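Local coordinates for beta-glucanase (Podospora anserina, PDB 4LE4), which probably hydrolyses beta-glucan chains as a member of glycoside hydrolase family 131, and is caught here with cellotriose bound, at residues 94-99 against 166-171; 108-113 against 209-214. All blocks are in the same frame, centred on the assembly; numbering follows the deposited sequence.

Contact 1: 94-99 against 166-171; sequences KVYYHF and AYEIDF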
ATOM      1  N   LYS A  94     -13.903  13.758  -3.794  1.00 17.62           N
ATOM      2  CA  LYS A  94     -13.865  12.342  -4.122  1.00 19.20           C
ATOM      3  C   LYS A  94     -12.564  12.061  -4.835  1.00 17.69           C
ATOM      4  O   LYS A  94     -12.252  12.656  -5.877  1.00 16.96           O
ATOM      5  CB  LYS A  94     -15.062  11.946  -5.001  1.00 23.32           C
ATOM      6  CG  LYS A  94     -15.359  10.432  -5.008  1.00 26.84           C
ATOM      7  CD  LYS A  94     -16.127  10.036  -6.276  1.00 32.36           C
ATOM      8  CE  LYS A  94     -15.298  10.445  -7.510  1.00 35.93           C
ATOM      9  NZ  LYS A  94     -15.894  10.155  -8.851  1.00 37.31           N
ATOM     10  N   VAL A  95     -11.807  11.127  -4.268  1.00 15.67           N
ATOM     11  CA  VAL A  95     -10.484  10.768  -4.779  1.00 15.34           C
ATOM     12  C   VAL A  95     -10.348   9.249  -4.770  1.00 14.17           C
ATOM     13  O   VAL A  95     -10.901   8.596  -3.889  1.00 12.26           O
ATOM     14  CB  VAL A  95      -9.395  11.339  -3.843  1.00 16.46           C
ATOM     15  CG1 VAL A  95      -8.024  11.108  -4.436  1.00 18.23           C
ATOM     16  CG2 VAL A  95      -9.650  12.823  -3.596  1.00 18.29           C
ATOM     17  N   TYR A  96      -9.637   8.687  -5.749  1.00 13.11           N
ATOM     18  CA  TYR A  96      -9.432   7.238  -5.801  1.00 11.74           C
ATOM     19  C   TYR A  96      -7.968   6.936  -5.530  1.00 11.10           C
ATOM     20  O   TYR A  96      -7.087   7.466  -6.212  1.00 12.37           O
ATOM     21  CB  TYR A  96      -9.779   6.695  -7.180  1.00 13.28           C
ATOM     22  CG  TYR A  96     -11.217   6.934  -7.558  1.00 16.13           C
ATOM     23  CD1 TYR A  96     -12.222   6.048  -7.158  1.00 16.76           C
ATOM     24  CD2 TYR A  96     -11.568   8.033  -8.319  1.00 17.95           C
ATOM     25  CE1 TYR A  96     -13.558   6.266  -7.528  1.00 20.16           C
ATOM     26  CE2 TYR A  96     -12.885   8.265  -8.681  1.00 20.85           C
ATOM     27  CZ  TYR A  96     -13.868   7.383  -8.287  1.00 20.74           C
ATOM     28  OH  TYR A  96     -15.171   7.644  -8.656  1.00 28.08           O
ATOM     29  N   TYR A  97      -7.709   6.071  -4.551  1.00  8.72           N
ATOM     30  CA  TYR A  97      -6.337   5.727  -4.182  1.00  9.82           C
ATOM     31  C   TYR A  97      -6.025   4.327  -4.692  1.00  9.89           C
ATOM     32  O   TYR A  97      -6.581   3.352  -4.205  1.00 10.09           O
ATOM     33  CB  TYR A  97      -6.179   5.744  -2.668  1.00  9.06           C
ATOM     34  CG  TYR A  97      -5.973   7.104  -2.086  1.00  8.08           C
ATOM     35  CD1 TYR A  97      -6.970   8.074  -2.181  1.00  9.12           C
ATOM     36  CD2 TYR A  97      -4.791   7.422  -1.416  1.00  6.90           C
ATOM     37  CE1 TYR A  97      -6.782   9.332  -1.606  1.00 10.01           C
ATOM     38  CE2 TYR A  97      -4.595   8.671  -0.843  1.00  7.61           C
ATOM     39  CZ  TYR A  97      -5.599   9.621  -0.939  1.00  9.46           C
ATOM     40  OH  TYR A  97      -5.425  10.847  -0.314  1.00 10.27           O
ATOM     41  N   HIS A  98      -5.133   4.235  -5.666  1.00  9.28           N
ATOM     42  CA  HIS A  98      -4.782   2.954  -6.276  1.00  9.41           C
ATOM     43  C   HIS A  98      -3.480   2.323  -5.786  1.00  7.89           C
ATOM     44  O   HIS A  98      -2.535   3.005  -5.399  1.00  9.24           O
ATOM     45  CB  HIS A  98      -4.547   3.109  -7.788  1.00  9.04           C
ATOM     46  CG  HIS A  98      -5.767   3.357  -8.616  1.00  9.84           C
ATOM     47  ND1 HIS A  98      -6.283   4.619  -8.837  1.00 13.26           N
ATOM     48  CD2 HIS A  98      -6.520   2.507  -9.355  1.00  8.30           C
ATOM     49  CE1 HIS A  98      -7.307   4.534  -9.671  1.00 10.74           C
ATOM     50  NE2 HIS A  98      -7.467   3.264 -10.003  1.00 15.92           N
ATOM     51  N   PHE A  99      -3.439   0.999  -5.846  1.00  9.26           N
ATOM     52  CA  PHE A  99      -2.218   0.236  -5.556  1.00  9.08           C
ATOM     53  C   PHE A  99      -2.439  -1.229  -5.848  1.00  7.98           C
ATOM     54  O   PHE A  99      -3.564  -1.710  -5.807  1.00  6.87           O
ATOM     55  CB  PHE A  99      -1.671   0.423  -4.131  1.00  7.50           C
ATOM     56  CG  PHE A  99      -2.592  -0.075  -3.026  1.00  9.57           C
ATOM     57  CD1 PHE A  99      -3.649   0.709  -2.608  1.00  8.11           C
ATOM     58  CD2 PHE A  99      -2.389  -1.334  -2.416  1.00  7.22           C
ATOM     59  CE1 PHE A  99      -4.516   0.278  -1.601  1.00  7.98           C
ATOM     60  CE2 PHE A  99      -3.274  -1.782  -1.379  1.00  9.65           C
ATOM     61  CZ  PHE A  99      -4.329  -0.966  -0.986  1.00  5.83           C
ATOM     62  N   ALA A 166      -8.506  -0.028  -5.259  1.00  8.11           N
ATOM     63  CA  ALA A 166      -8.683   1.400  -5.323  1.00  9.19           C
ATOM     64  C   ALA A 166      -9.609   1.744  -4.157  1.00  7.59           C
ATOM     65  O   ALA A 166     -10.697   1.167  -4.043  1.00  8.87           O
ATOM     66  CB  ALA A 166      -9.298   1.865  -6.643  1.00 10.58           C
ATOM     67  N   TYR A 167      -9.154   2.623  -3.255  1.00  7.76           N
ATOM     68  CA  TYR A 167     -10.036   3.088  -2.169  1.00  7.29           C
ATOM     69  C   TYR A 167     -10.802   4.254  -2.819  1.00  8.53           C
ATOM     70  O   TYR A 167     -10.168   5.147  -3.347  1.00 10.27           O
ATOM     71  CB  TYR A 167      -9.263   3.723  -1.023  1.00  7.52           C
ATOM     72  CG  TYR A 167      -8.286   2.853  -0.298  1.00  7.59           C
ATOM     73  CD1 TYR A 167      -8.546   1.508  -0.088  1.00  7.50           C
ATOM     74  CD2 TYR A 167      -7.124   3.407   0.253  1.00  9.06           C
ATOM     75  CE1 TYR A 167      -7.669   0.721   0.671  1.00  9.47           C
ATOM     76  CE2 TYR A 167      -6.237   2.637   1.010  1.00  8.02           C
ATOM     77  CZ  TYR A 167      -6.518   1.288   1.217  1.00  9.28           C
ATOM     78  OH  TYR A 167      -5.655   0.505   1.980  1.00  8.32           O
ATOM     79  N   GLU A 168     -12.127   4.217  -2.799  1.00 10.58           N
ATOM     80  CA  GLU A 168     -12.958   5.305  -3.346  1.00 10.85           C
ATOM     81  C   GLU A 168     -13.262   6.154  -2.113  1.00 10.76           C
ATOM     82  O   GLU A 168     -14.104   5.794  -1.284  1.00  9.93           O
ATOM     83  CB  GLU A 168     -14.256   4.732  -3.926  1.00 11.23           C
ATOM     84  CG  GLU A 168     -15.266   5.839  -4.297  1.00 14.73           C
ATOM     85  CD  GLU A 168     -16.504   5.350  -5.027  1.00 18.15           C
ATOM     86  OE1 GLU A 168     -16.753   4.131  -5.089  1.00 19.33           O
ATOM     87  OE2 GLU A 168     -17.251   6.217  -5.539  1.00 23.75           O
ATOM     88  N   ILE A 169     -12.564   7.270  -1.962  1.00 11.34           N
ATOM     89  CA  ILE A 169     -12.763   8.050  -0.766  1.00 11.04           C
ATOM     90  C   ILE A 169     -13.482   9.372  -1.062  1.00 12.17           C
ATOM     91  O   ILE A 169     -13.080  10.101  -1.961  1.00 14.51           O
ATOM     92  CB  ILE A 169     -11.399   8.358  -0.103  1.00 10.49           C
ATOM     93  CG1 ILE A 169     -10.592   7.046   0.046  1.00 10.98           C
ATOM     94  CG2 ILE A 169     -11.618   9.043   1.271  1.00 12.23           C
ATOM     95  CD1 ILE A 169      -9.272   7.193   0.748  1.00  9.95           C
ATOM     96  N   ASP A 170     -14.540   9.651  -0.316  1.00 12.79           N
ATOM     97  CA  ASP A 170     -15.229  10.934  -0.458  1.00 16.09           C
ATOM     98  C   ASP A 170     -14.909  11.649   0.838  1.00 15.14           C
ATOM     99  O   ASP A 170     -15.546  11.386   1.863  1.00 15.62           O
ATOM    100  CB  ASP A 170     -16.747  10.764  -0.578  1.00 17.44           C
ATOM    101  CG  ASP A 170     -17.446  12.082  -0.941  1.00 21.36           C
ATOM    102  OD1 ASP A 170     -16.881  13.158  -0.637  1.00 21.32           O
ATOM    103  OD2 ASP A 170     -18.549  12.035  -1.528  1.00 21.43           O
ATOM    104  N   PHE A 171     -13.924  12.543   0.812  1.00 15.03           N
ATOM    105  CA  PHE A 171     -13.529  13.254   2.022  1.00 14.83           C
ATOM    106  C   PHE A 171     -14.567  14.281   2.501  1.00 18.17           C
ATOM    107  O   PHE A 171     -14.503  14.752   3.627  1.00 17.92           O
ATOM    108  CB  PHE A 171     -12.190  13.939   1.798  1.00 16.30           C
ATOM    109  CG  PHE A 171     -11.035  12.987   1.676  1.00 14.82           C
ATOM    110  CD1 PHE A 171     -10.392  12.504   2.819  1.00 15.87           C
ATOM    111  CD2 PHE A 171     -10.577  12.588   0.426  1.00 13.23           C
ATOM    112  CE1 PHE A 171      -9.298  11.628   2.720  1.00 15.04           C
ATOM    113  CE2 PHE A 171      -9.486  11.717   0.305  1.00 15.81           C
ATOM    114  CZ  PHE A 171      -8.841  11.232   1.470  1.00 13.86           C
TER

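Contact 2: 108-113 against 209-214; sequences APATTR and VLELPR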
ATOM      1  N   ALA A 108       7.596 -14.777   3.096  1.00 15.43           N
ATOM      2  CA  ALA A 108       6.185 -14.421   3.175  1.00 16.53           C
ATOM      3  C   ALA A 108       5.879 -13.708   4.486  1.00 16.18           C
ATOM      4  O   ALA A 108       6.488 -13.986   5.511  1.00 17.09           O
ATOM      5  CB  ALA A 108       5.333 -15.674   3.067  1.00 17.13           C
ATOM      6  N   PRO A 109       4.919 -12.777   4.476  1.00 16.00           N
ATOM      7  CA  PRO A 109       4.605 -12.093   5.738  1.00 16.26           C
ATOM      8  C   PRO A 109       4.132 -13.132   6.771  1.00 15.96           C
ATOM      9  O   PRO A 109       3.426 -14.094   6.432  1.00 14.26           O
ATOM     10  CB  PRO A 109       3.493 -11.104   5.341  1.00 17.85           C
ATOM     11  CG  PRO A 109       2.941 -11.651   4.077  1.00 19.17           C
ATOM     12  CD  PRO A 109       4.182 -12.173   3.358  1.00 16.10           C
ATOM     13  N   ALA A 110       4.543 -12.938   8.015  1.00 15.44           N
ATOM     14  CA  ALA A 110       4.189 -13.855   9.105  1.00 14.35           C
ATOM     15  C   ALA A 110       2.675 -13.814   9.367  1.00 14.49           C
ATOM     16  O   ALA A 110       2.125 -12.733   9.633  1.00 13.89           O
ATOM     17  CB  ALA A 110       4.937 -13.447  10.359  1.00 15.05           C
ATOM     18  N   THR A 111       2.006 -14.963   9.302  1.00 13.23           N
ATOM     19  CA  THR A 111       0.561 -14.967   9.542  1.00 14.34           C
ATOM     20  C   THR A 111       0.217 -14.867  11.043  1.00 15.14           C
ATOM     21  O   THR A 111      -0.944 -14.693  11.401  1.00 15.41           O
ATOM     22  CB  THR A 111      -0.099 -16.212   8.977  1.00 15.62           C
ATOM     23  OG1 THR A 111       0.505 -17.372   9.564  1.00 15.10           O
ATOM     24  CG2 THR A 111       0.043 -16.243   7.426  1.00 18.41           C
ATOM     25  N   THR A 112       1.235 -14.957  11.899  1.00 14.30           N
ATOM     26  CA  THR A 112       1.047 -14.883  13.351  1.00 13.62           C
ATOM     27  C   THR A 112       1.088 -13.464  13.890  1.00 13.52           C
ATOM     28  O   THR A 112       0.869 -13.244  15.088  1.00 10.37           O
ATOM     29  CB  THR A 112       2.148 -15.668  14.081  1.00 17.71           C
ATOM     30  OG1 THR A 112       3.423 -15.282  13.533  1.00 18.14           O
ATOM     31  CG2 THR A 112       1.926 -17.166  13.929  1.00 17.31           C
ATOM     32  N   ARG A 113       1.363 -12.497  13.011  1.00 11.74           N
ATOM     33  CA  ARG A 113       1.458 -11.100  13.423  1.00 11.39           C
ATOM     34  C   ARG A 113       0.593 -10.195  12.591  1.00 11.75           C
ATOM     35  O   ARG A 113       0.463 -10.391  11.393  1.00 12.38           O
ATOM     36  CB  ARG A 113       2.900 -10.615  13.323  1.00 10.83           C
ATOM     37  CG  ARG A 113       3.777 -11.292  14.371  1.00 13.53           C
ATOM     38  CD  ARG A 113       5.247 -11.055  14.106  1.00 13.52           C
ATOM     39  NE  ARG A 113       5.658  -9.690  14.391  1.00 12.96           N
ATOM     40  CZ  ARG A 113       6.922  -9.303  14.308  1.00 14.42           C
ATOM     41  NH1 ARG A 113       7.842 -10.190  13.957  1.00 15.15           N
ATOM     42  NH2 ARG A 113       7.270  -8.047  14.549  1.00 17.19           N
ATOM     43  N   VAL A 209       4.229  -1.040   4.730  1.00  9.90           N
ATOM     44  CA  VAL A 209       3.764  -1.989   5.728  1.00  9.17           C
ATOM     45  C   VAL A 209       4.262  -1.739   7.133  1.00  9.92           C
ATOM     46  O   VAL A 209       5.410  -1.385   7.361  1.00  9.18           O
ATOM     47  CB  VAL A 209       4.238  -3.442   5.362  1.00 10.02           C
ATOM     48  CG1 VAL A 209       3.545  -4.484   6.317  1.00 12.57           C
ATOM     49  CG2 VAL A 209       3.957  -3.763   3.902  1.00 13.07           C
ATOM     50  N   LEU A 210       3.364  -1.971   8.083  1.00 10.24           N
ATOM     51  CA  LEU A 210       3.658  -1.850   9.499  1.00 10.67           C
ATOM     52  C   LEU A 210       3.299  -3.233  10.062  1.00  8.44           C
ATOM     53  O   LEU A 210       2.258  -3.778   9.728  1.00 10.22           O
ATOM     54  CB  LEU A 210       2.784  -0.749  10.128  1.00  9.72           C
ATOM     55  CG  LEU A 210       2.918  -0.384  11.612  1.00 12.38           C
ATOM     56  CD1 LEU A 210       2.293   0.961  11.891  1.00 13.62           C
ATOM     57  CD2 LEU A 210       2.216  -1.447  12.427  1.00 11.99           C
ATOM     58  N   GLU A 211       4.178  -3.822  10.878  1.00  7.74           N
ATOM     59  CA  GLU A 211       3.882  -5.136  11.453  1.00 10.40           C
ATOM     60  C   GLU A 211       3.986  -5.058  12.976  1.00 11.51           C
ATOM     61  O   GLU A 211       5.006  -4.628  13.511  1.00 12.47           O
ATOM     62  CB  GLU A 211       4.874  -6.199  10.951  1.00 10.84           C
ATOM     63  CG  GLU A 211       4.686  -7.616  11.554  1.00  8.70           C
ATOM     64  CD  GLU A 211       5.708  -8.632  11.029  1.00 10.32           C
ATOM     65  OE1 GLU A 211       6.892  -8.286  10.889  1.00 13.30           O
ATOM     66  OE2 GLU A 211       5.329  -9.777  10.742  1.00 10.04           O
ATOM     67  N   LEU A 212       2.940  -5.470  13.679  1.00 13.50           N
ATOM     68  CA  LEU A 212       2.983  -5.428  15.144  1.00 12.35           C
ATOM     69  C   LEU A 212       3.732  -6.626  15.704  1.00 13.00           C
ATOM     70  O   LEU A 212       3.776  -7.677  15.084  1.00 14.67           O
ATOM     71  CB  LEU A 212       1.571  -5.459  15.728  1.00 15.42           C
ATOM     72  CG  LEU A 212       0.591  -4.316  15.428  1.00 16.91           C
ATOM     73  CD1 LEU A 212       0.253  -4.289  13.957  1.00 20.59           C
ATOM     74  CD2 LEU A 212      -0.701  -4.553  16.226  1.00 19.77           C
ATOM     75  N   PRO A 213       4.353  -6.478  16.879  1.00 13.17           N
ATOM     76  CA  PRO A 213       5.060  -7.623  17.463  1.00 13.31           C
ATOM     77  C   PRO A 213       3.996  -8.529  18.090  1.00 14.62           C
ATOM     78  O   PRO A 213       2.849  -8.116  18.268  1.00 14.34           O
ATOM     79  CB  PRO A 213       5.929  -6.982  18.536  1.00 12.81           C
ATOM     80  CG  PRO A 213       5.034  -5.880  19.053  1.00 14.34           C
ATOM     81  CD  PRO A 213       4.461  -5.284  17.744  1.00 13.05           C
ATOM     82  N   ARG A 214       4.357  -9.776  18.356  1.00 14.96           N
ATOM     83  CA  ARG A 214       3.467 -10.706  19.044  1.00 15.08           C
ATOM     84  C   ARG A 214       4.392 -11.604  19.835  1.00 15.75           C
ATOM     85  O   ARG A 214       5.371 -12.144  19.315  1.00 13.46           O
ATOM     86  CB  ARG A 214       2.619 -11.573  18.119  1.00 15.01           C
ATOM     87  CG  ARG A 214       1.725 -12.555  18.937  1.00 15.78           C
ATOM     88  CD  ARG A 214       0.788 -13.435  18.087  1.00 15.97           C
ATOM     89  NE  ARG A 214      -0.279 -12.658  17.443  1.00 17.49           N
ATOM     90  CZ  ARG A 214      -1.382 -12.242  18.058  1.00 19.58           C
ATOM     91  NH1 ARG A 214      -1.578 -12.540  19.343  1.00 18.50           N
ATOM     92  NH2 ARG A 214      -2.273 -11.493  17.399  1.00 16.88           N
TER

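Contact 1: 94-99 against 166-171
The carbonyl oxygen I169 O is gripped by two groups of the opposite strand: V95 N donates a nearly linear hydrogen bond of 2.8 Å, and the CA-H of K94 adds a weaker contact. V95 O takes I169 N in return, and the pattern recurs at Y97 and Y167, where Y167 N reaches Y97 O at 2.8 Å. The strands run antiparallel, the N-to-C directions of the two short segments 166° apart. On one face, CE1 of the Y96 ring lies 3.7 Å from CG of E168, and the two side chains leave the sheet together, ring and carboxylate planes 35° apart. Bent at chi3 (58°), the flexible K94 chain is long enough to carry NZ to Y96 OH at 2.6 Å, two residues on along the same face. With an alanine in place of Y96, the K94 amine would probably lose this hydroxyl partner and the CG of E168 the ring beside it. The E168 carboxylate is held beyond the pair by R189 and W179, while the short A166 methyl makes a CH-pi contact over one face of the H98 ring. The face of V95, Y97, Y167 and I169 is part aromatic, part aliphatic. F99 turns its edge to the face of Y167, CE1 approaching CZ of Y167 at 3.6 Å, and CD1 of Y97 meets the I169 CD1 methyl at 3.8 Å. Buried Y97 OH and Y167 OH find backbone acceptors at I90 and A118. Y167 and I169 touch F120 of the second sheet, so this pairing shapes the apolar interior of a concanavalin-like beta-sandwich.

Contact 2: 108-113 against 209-214
The loop linking strands 94-102 and 115-120 makes a type I turn from A110 to R113, and its last residues dock against strand 209-211 and the segment that leaves it. R113 carries the contact. Its NE gives L212 O an almost straight hydrogen bond of 2.8 Å (175° at the hydrogen), with the oxygen in the guanidinium plane. The carboxylate of E211 lies flat over one face of that guanidinium, the planes 5° apart and CD of E211 3.5 Å from NE of R113. The salt bridge from R113 NE to OE2 of E211 is long, 3.7 Å, and rests on charge, since no N-H points at that oxygen. The bend at chi3 of R113 (72°) turns the flat group across the extended glutamate chain. Arginine suits the place since it can donate in its plane while its face meets an acid. The A110 methyl, 3.7 Å from OE2 of E211, is small enough to approach the same carboxylate. R214 returns the grip: its NE reaches T112 O at 2.7 Å, meeting the carbonyl end-on although the N-H is bent from a straight line. The R113 and R214 chains run past one another head to tail, their guanidinium planes nearly perpendicular, with CG of R113 3.9 Å from CB of R214. Further out, W131 receives R214 through its carbonyl and its ring. Two arginines tie the turn to the strand's exit through backbone carbonyls; R113 is probably balanced by D219 and E211, and E211 in turn by R78, in a network of charges.

Contact 1 lies mostly buried within one sheet, whereas contact 2 is partly buried and fixes a loop where strand 209-211 of the other sheet ends; their centres are 26 Å apart on opposite sides of the chain's centre, and they do not touch. Strand 94-102 belongs to contact 1 and leads into the loop of contact 2, while strand 115-120, which follows that loop, pairs with 209-211 and underlies Y167 and I169 from the facing sheet. Regular backbone ladders and aromatic packing hold 94-99 to 166-171. Without such a ladder, 108-113 and 209-214 rely instead on arginine side chains reaching backbone carbonyls and a carboxylate.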